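Local coordinates for clavulanic acid biosynthesis oligopeptide binding protein 2 (Streptomyces clavuligerus, PDB 2WOL), which probably binds oligopeptides as a solute-binding protein of the clavulanic acid biosynthetic pathway, at residues A[65-69]-A[81-86]; A[108-112]-A[210-216]; A[122-126]-A[200-205]. One frame throughout, in Å; residues are numbered along the deposited sequence.

Contact 1: A[65-69]-A[81-86]; sequences RTLMA and PAPDLA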
# COMPACT_ATOMS: atom_id res chain seq x y z
N ARG A 65 -8.61 4.39 16.57
CA ARG A 65 -7.70 3.40 17.09
C ARG A 65 -8.11 2.01 16.61
O ARG A 65 -9.23 1.81 16.15
CB ARG A 65 -7.66 3.47 18.61
CG ARG A 65 -7.18 4.81 19.15
CD ARG A 65 -7.19 4.83 20.67
NE ARG A 65 -6.22 3.90 21.23
CZ ARG A 65 -5.94 3.80 22.53
NH1 ARG A 65 -6.57 4.57 23.41
NH2 ARG A 65 -5.04 2.93 22.95
N THR A 66 -7.18 1.07 16.72
CA THR A 66 -7.39 -0.31 16.28
C THR A 66 -6.80 -1.23 17.35
O THR A 66 -6.13 -0.75 18.27
CB THR A 66 -6.72 -0.56 14.91
OG1 THR A 66 -5.41 0.02 14.91
CG2 THR A 66 -7.53 0.08 13.79
N LEU A 67 -7.06 -2.53 17.26
CA LEU A 67 -6.49 -3.47 18.24
C LEU A 67 -4.98 -3.37 18.26
O LEU A 67 -4.36 -3.28 19.33
CB LEU A 67 -6.94 -4.91 17.96
CG LEU A 67 -8.39 -5.26 18.29
CD1 LEU A 67 -8.73 -6.62 17.72
CD2 LEU A 67 -8.64 -5.23 19.79
N MET A 68 -4.40 -3.39 17.06
CA MET A 68 -2.96 -3.26 16.85
C MET A 68 -2.73 -2.05 15.96
O MET A 68 -3.60 -1.68 15.18
CB MET A 68 -2.41 -4.51 16.16
CG MET A 68 -2.71 -5.81 16.88
SD MET A 68 -1.82 -5.94 18.45
CE MET A 68 -0.13 -6.06 17.88
N ALA A 69 -1.56 -1.43 16.06
CA ALA A 69 -1.22 -0.30 15.20
C ALA A 69 0.27 -0.29 14.91
O ALA A 69 1.06 -0.77 15.72
CB ALA A 69 -1.63 1.01 15.85
N PRO A 81 3.33 -4.57 13.82
CA PRO A 81 2.18 -4.03 14.57
C PRO A 81 2.37 -4.16 16.09
O PRO A 81 2.85 -5.18 16.57
CB PRO A 81 1.01 -4.90 14.09
CG PRO A 81 1.44 -5.38 12.73
CD PRO A 81 2.92 -5.58 12.83
N ALA A 82 2.02 -3.09 16.80
CA ALA A 82 2.16 -3.00 18.25
C ALA A 82 0.78 -2.87 18.90
O ALA A 82 -0.17 -2.45 18.25
CB ALA A 82 3.03 -1.79 18.60
N PRO A 83 0.65 -3.26 20.19
CA PRO A 83 -0.64 -3.14 20.86
C PRO A 83 -1.14 -1.70 20.87
O PRO A 83 -0.38 -0.79 21.17
CB PRO A 83 -0.35 -3.60 22.29
CG PRO A 83 0.88 -4.40 22.20
CD PRO A 83 1.68 -3.83 21.08
N ASP A 84 -2.41 -1.52 20.51
CA ASP A 84 -3.04 -0.21 20.53
C ASP A 84 -4.24 -0.27 21.48
O ASP A 84 -4.10 0.04 22.66
CB ASP A 84 -3.42 0.22 19.11
CG ASP A 84 -4.07 1.60 19.05
OD1 ASP A 84 -4.12 2.32 20.08
OD2 ASP A 84 -4.54 1.97 17.95
N LEU A 85 -5.40 -0.68 20.98
CA LEU A 85 -6.55 -0.90 21.86
C LEU A 85 -6.38 -2.18 22.67
O LEU A 85 -6.89 -2.27 23.78
CB LEU A 85 -7.86 -0.95 21.07
CG LEU A 85 -8.36 0.35 20.44
CD1 LEU A 85 -9.50 0.06 19.49
CD2 LEU A 85 -8.80 1.36 21.49
N ALA A 86 -5.67 -3.15 22.10
CA ALA A 86 -5.35 -4.39 22.81
C ALA A 86 -4.23 -4.15 23.82
O ALA A 86 -3.38 -3.28 23.62
CB ALA A 86 -4.95 -5.48 21.83
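Arg65 takes hold of Asp84 side-on, and two of its nitrogens, NE and NH2, converge on one oxygen: NE lies 2.9 Å from Asp84 OD1, and NH2 reaches the same atom in a second hydrogen bond from the same face of the carboxylate. The two flat groups are 21° apart, with Asp84 at the guanidinium edge. Over one face of the guanidinium sits Leu85, whose CD2 is 3.6 Å from Arg65 NE. Asp84 OD2 takes Thr66 N from above the carboxylate plane in an almost straight bond of 3.0 Å. Asp84 CG stands anti to its backbone N (chi1 -179°), which carries the carboxylate across to Arg65 and Thr66 N.

The backbones bring these groups together. Leu67 O accepts from both Asp84 N and Ala86 N, and Leu85 N bonds to Thr66 O at 2.8 Å. Further along, Ala69 and Ala82 form an antiparallel hydrogen-bonded pair in the two-stranded ribbon of 68-69 and 82-83. Met68 folds back at chi2 and chi3, bringing CE to 3.4 Å from Pro81 O.

Outside the segments, Arg242 forms a salt bridge with Asp84 OD2, and Arg65 NH2 also donates to Thr238 O. With an arginine on each oxygen and a main-chain N-H besides, this buried carboxylate is probably kept ionised, its charge balanced within the protein.

Contact 2: A[108-112]-A[210-216]; sequences RYDDG and RSSGPYR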
# COMPACT_ATOMS: atom_id res chain seq x y z
N ARG A 108 -13.35 5.17 25.43
CA ARG A 108 -14.57 5.83 24.98
C ARG A 108 -14.45 6.45 23.59
O ARG A 108 -13.37 6.88 23.18
CB ARG A 108 -14.97 6.92 25.98
CG ARG A 108 -15.50 6.40 27.32
CD ARG A 108 -15.71 7.53 28.31
NE ARG A 108 -16.28 7.05 29.57
CZ ARG A 108 -16.68 7.83 30.57
NH1 ARG A 108 -16.58 9.16 30.48
NH2 ARG A 108 -17.18 7.29 31.68
N TYR A 109 -15.57 6.50 22.87
CA TYR A 109 -15.68 7.23 21.61
C TYR A 109 -15.86 8.72 21.87
O TYR A 109 -16.08 9.14 23.01
CB TYR A 109 -16.87 6.73 20.78
CG TYR A 109 -16.77 5.29 20.36
CD1 TYR A 109 -17.48 4.30 21.04
CD2 TYR A 109 -15.96 4.91 19.29
CE1 TYR A 109 -17.40 2.98 20.65
CE2 TYR A 109 -15.87 3.59 18.90
CZ TYR A 109 -16.59 2.63 19.59
OH TYR A 109 -16.51 1.32 19.21
N ASP A 110 -15.81 9.50 20.80
CA ASP A 110 -15.98 10.96 20.85
C ASP A 110 -17.31 11.43 21.44
O ASP A 110 -17.43 12.59 21.84
CB ASP A 110 -15.79 11.56 19.46
CG ASP A 110 -16.85 11.11 18.49
OD1 ASP A 110 -16.97 9.88 18.27
OD2 ASP A 110 -17.56 11.98 17.94
N ASP A 111 -18.31 10.55 21.47
CA ASP A 111 -19.62 10.87 22.04
C ASP A 111 -19.74 10.45 23.51
O ASP A 111 -20.80 10.57 24.11
CB ASP A 111 -20.75 10.25 21.20
CG ASP A 111 -20.76 8.73 21.23
OD1 ASP A 111 -19.82 8.11 21.77
OD2 ASP A 111 -21.72 8.14 20.70
N GLY A 112 -18.64 9.94 24.06
CA GLY A 112 -18.57 9.56 25.47
C GLY A 112 -18.99 8.13 25.77
O GLY A 112 -18.87 7.67 26.91
N ARG A 210 -18.11 7.73 14.18
CA ARG A 210 -17.55 7.83 15.51
C ARG A 210 -16.03 7.81 15.42
O ARG A 210 -15.46 7.26 14.47
CB ARG A 210 -18.06 6.71 16.43
CG ARG A 210 -19.57 6.76 16.72
CD ARG A 210 -19.95 7.75 17.84
NE ARG A 210 -19.64 9.15 17.52
CZ ARG A 210 -20.35 9.92 16.71
NH1 ARG A 210 -21.45 9.47 16.11
NH2 ARG A 210 -19.96 11.17 16.49
N SER A 211 -15.39 8.42 16.41
CA SER A 211 -13.94 8.43 16.51
C SER A 211 -13.50 7.80 17.82
O SER A 211 -14.04 8.13 18.88
CB SER A 211 -13.40 9.86 16.42
OG SER A 211 -13.35 10.30 15.08
N SER A 212 -12.53 6.90 17.74
CA SER A 212 -11.88 6.37 18.93
C SER A 212 -10.47 6.94 19.09
O SER A 212 -9.80 6.69 20.08
CB SER A 212 -11.84 4.84 18.91
OG SER A 212 -11.11 4.35 17.80
N GLY A 213 -10.04 7.71 18.09
CA GLY A 213 -8.71 8.32 18.10
C GLY A 213 -8.70 9.68 18.76
O GLY A 213 -9.73 10.16 19.24
N PRO A 214 -7.52 10.33 18.79
CA PRO A 214 -7.36 11.65 19.42
C PRO A 214 -8.11 12.79 18.74
O PRO A 214 -8.29 13.84 19.35
CB PRO A 214 -5.85 11.89 19.37
CG PRO A 214 -5.33 10.98 18.28
CD PRO A 214 -6.24 9.80 18.27
N TYR A 215 -8.52 12.58 17.48
CA TYR A 215 -9.25 13.60 16.73
C TYR A 215 -10.54 13.06 16.17
O TYR A 215 -10.70 11.85 15.99
CB TYR A 215 -8.37 14.20 15.61
CG TYR A 215 -7.11 14.78 16.18
CD1 TYR A 215 -6.01 13.96 16.44
CD2 TYR A 215 -7.03 16.13 16.52
CE1 TYR A 215 -4.86 14.47 17.00
CE2 TYR A 215 -5.87 16.66 17.08
CZ TYR A 215 -4.79 15.82 17.32
OH TYR A 215 -3.63 16.29 17.87
N ARG A 216 -11.47 13.97 15.92
CA ARG A 216 -12.72 13.64 15.26
C ARG A 216 -12.96 14.64 14.13
O ARG A 216 -12.38 15.73 14.11
CB ARG A 216 -13.88 13.65 16.26
CG ARG A 216 -14.19 15.01 16.87
CD ARG A 216 -15.37 14.90 17.83
NE ARG A 216 -15.65 16.17 18.49
CZ ARG A 216 -16.44 16.31 19.55
NH1 ARG A 216 -17.03 15.25 20.10
NH2 ARG A 216 -16.63 17.51 20.07
O HOH W 1 -10.63 7.11 22.52
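Arg210 and Asp110 meet as two nearly coplanar flat groups, 23° apart, although their side chains cross at about a right angle. The grip is side-on, one nitrogen to each oxygen: NE donates to Asp110 OD1 at 2.9 Å, while NH2 meets the syn lone pair of Asp110 OD2, also at 2.9 Å, in a bond almost straight at 171°. The arginine doubles back at chi2 and chi3 to present this edge. Asp110 OD1 has another donor on the opposite face of the carboxylate, Ser211 N at 2.8 Å, and Ser211 O in turn accepts from Asp110 N. Side chain and main chain of Asp110 are thus both tied to Ser211.

Asp111, its OD1 hydrogen-bonded to Thr113 OG1, crosses the same arginine at about a right angle, OD2 3.4 Å from Arg210 CD; its link to NE is long and purely electrostatic. The ring of Tyr109 stands perpendicular to the guanidinium, CD2 4.0 Å from Arg210 CB. The extended chain of Arg216 passes Asp110, Arg216 CD lying 3.7 Å from Asp110 CB, and its NH1 makes a long salt bridge with Asp110 OD2. One water donates to both Arg108 O and Ser212 O.

The type I turn from Tyr109 to Gly112, between strand 98-102 and helix 117-127, is thereby fastened to the approach to strand 215-221. Tyr109 OH bonds to Asp119 of that helix, and Arg216 pairs with Glu229 on adjacent strand 225-230.

Contact 3: A[122-126]-A[200-205]; sequences HAVQR and DTGADY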
# COMPACT_ATOMS: atom_id res chain seq x y z
N HIS A 122 -18.22 -5.95 15.29
CA HIS A 122 -19.14 -5.27 14.38
C HIS A 122 -18.40 -4.67 13.18
O HIS A 122 -18.87 -4.79 12.04
CB HIS A 122 -19.99 -4.21 15.08
CG HIS A 122 -21.00 -3.59 14.18
ND1 HIS A 122 -22.11 -4.27 13.73
CD2 HIS A 122 -21.06 -2.36 13.60
CE1 HIS A 122 -22.81 -3.49 12.93
NE2 HIS A 122 -22.19 -2.33 12.83
N ALA A 123 -17.26 -4.03 13.44
CA ALA A 123 -16.43 -3.47 12.37
C ALA A 123 -16.02 -4.53 11.36
O ALA A 123 -16.13 -4.32 10.14
CB ALA A 123 -15.21 -2.79 12.96
N VAL A 124 -15.56 -5.67 11.85
CA VAL A 124 -15.15 -6.78 11.00
C VAL A 124 -16.35 -7.33 10.22
O VAL A 124 -16.25 -7.63 9.03
CB VAL A 124 -14.43 -7.88 11.81
CG1 VAL A 124 -14.16 -9.10 10.96
CG2 VAL A 124 -13.12 -7.33 12.38
N GLN A 125 -17.49 -7.44 10.90
CA GLN A 125 -18.72 -7.89 10.25
C GLN A 125 -19.16 -6.96 9.12
O GLN A 125 -19.61 -7.43 8.08
CB GLN A 125 -19.84 -8.06 11.28
CG GLN A 125 -19.65 -9.30 12.14
CD GLN A 125 -20.66 -9.44 13.26
OE1 GLN A 125 -20.71 -10.48 13.91
NE2 GLN A 125 -21.45 -8.40 13.52
N ARG A 126 -19.02 -5.65 9.34
CA ARG A 126 -19.37 -4.64 8.33
C ARG A 126 -18.68 -4.87 6.99
O ARG A 126 -19.28 -4.63 5.93
CB ARG A 126 -19.01 -3.23 8.83
CG ARG A 126 -19.89 -2.71 9.93
CD ARG A 126 -19.40 -1.36 10.41
NE ARG A 126 -20.01 -0.25 9.68
CZ ARG A 126 -19.35 0.63 8.92
NH1 ARG A 126 -18.03 0.54 8.75
NH2 ARG A 126 -20.02 1.59 8.31
N ASP A 200 -24.02 3.00 13.82
CA ASP A 200 -23.73 2.57 12.45
C ASP A 200 -24.89 2.86 11.50
O ASP A 200 -25.84 2.08 11.40
CB ASP A 200 -23.33 1.09 12.41
CG ASP A 200 -22.89 0.65 11.02
OD1 ASP A 200 -22.74 1.51 10.12
OD2 ASP A 200 -22.69 -0.57 10.82
N THR A 201 -24.78 3.99 10.81
CA THR A 201 -25.77 4.42 9.82
C THR A 201 -25.51 3.83 8.42
O THR A 201 -26.03 4.33 7.42
CB THR A 201 -25.82 5.97 9.73
OG1 THR A 201 -24.49 6.49 9.63
CG2 THR A 201 -26.48 6.55 10.96
N GLY A 202 -24.70 2.78 8.36
CA GLY A 202 -24.48 2.03 7.11
C GLY A 202 -23.85 2.85 6.00
O GLY A 202 -22.75 3.38 6.16
N ALA A 203 -24.56 2.95 4.87
CA ALA A 203 -24.07 3.68 3.70
C ALA A 203 -23.74 5.14 4.01
O ALA A 203 -22.95 5.77 3.29
CB ALA A 203 -25.09 3.61 2.58
N ASP A 204 -24.34 5.67 5.07
CA ASP A 204 -24.18 7.07 5.46
C ASP A 204 -23.17 7.29 6.58
O ASP A 204 -23.02 8.42 7.06
CB ASP A 204 -25.53 7.66 5.87
CG ASP A 204 -26.53 7.70 4.74
OD1 ASP A 204 -26.19 8.23 3.65
OD2 ASP A 204 -27.66 7.21 4.93
N TYR A 205 -22.48 6.23 7.00
CA TYR A 205 -21.61 6.30 8.18
C TYR A 205 -20.52 7.37 8.06
O TYR A 205 -20.20 8.04 9.04
CB TYR A 205 -21.00 4.93 8.52
CG TYR A 205 -20.27 4.91 9.84
CD1 TYR A 205 -20.94 5.16 11.04
CD2 TYR A 205 -18.90 4.63 9.90
CE1 TYR A 205 -20.27 5.14 12.26
CE2 TYR A 205 -18.22 4.61 11.11
CZ TYR A 205 -18.91 4.86 12.29
OH TYR A 205 -18.25 4.84 13.49
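Asp200 OD2 draws two basic side chains of one helix together: His122 NE2 donates to it at 2.7 Å and Arg126 NE at 2.9 Å. The histidine arrives on the anti side of the oxygen, little out of the carboxylate plane, with its ring turned 75° from that plane. Arg126 instead comes down from above the carboxylate, NE lying 52° out of it. Its second nitrogen, NH2, reaches Asp200 OD1 at a longer 3.3 Å, which makes the grip side-on with one nitrogen to each oxygen.

On its other face, Asp200 OD1 accepts from Gly202 N at 2.9 Å, an Asx turn that sets the carboxylate against its own loop. Gly202 has positive phi, a conformation that suits glycine, and the chain then enters the 3-10 segment that starts at Ala203. On the helix, His122 and Arg126 are one turn apart, joined by the backbone bond from Arg126 N to His122 O, and so both side chains face the loop. With chi1 at -175° the imidazole swings out from the helix toward Asp200.

Packing is slight beyond these bonds. Arg126 NH2 lies 3.5 Å from Tyr205 CB, the two side chains crossing at about a right angle.

Tyr155 OH also bonds to Asp200 OD2, and Arg126 NH2 forms a salt bridge with Asp47. The contact therefore anchors helix 117-127 to the long connection between helix 183-186 and strand 215-221, while Val124 on the same helix packs against helix 140-144.

How the contacts relate
In each of the three contacts an aspartate carboxylate (Asp84, Asp110, Asp200) bridges two segments, nearby in sequence in contact 1 and far apart in contacts 2 and 3. Contact 1 closes first along the chain, a local hairpin-like pairing; contact 2 then spans about a hundred residues, and contact 3 lies within that span. The centre of contact 2 is about 15 Å from that of contact 1 and about 16 Å from that of contact 3. Contact 2 is the middle link: Ser212 OG probably bonds to Arg65 N, and Tyr205 OH to Arg210 N, whereas contacts 1 and 3 do not touch. Together they join ribbon 68-69/82-83, helix 117-127 and the lead-in to edge strand 215-221 of the five-stranded mixed sheet.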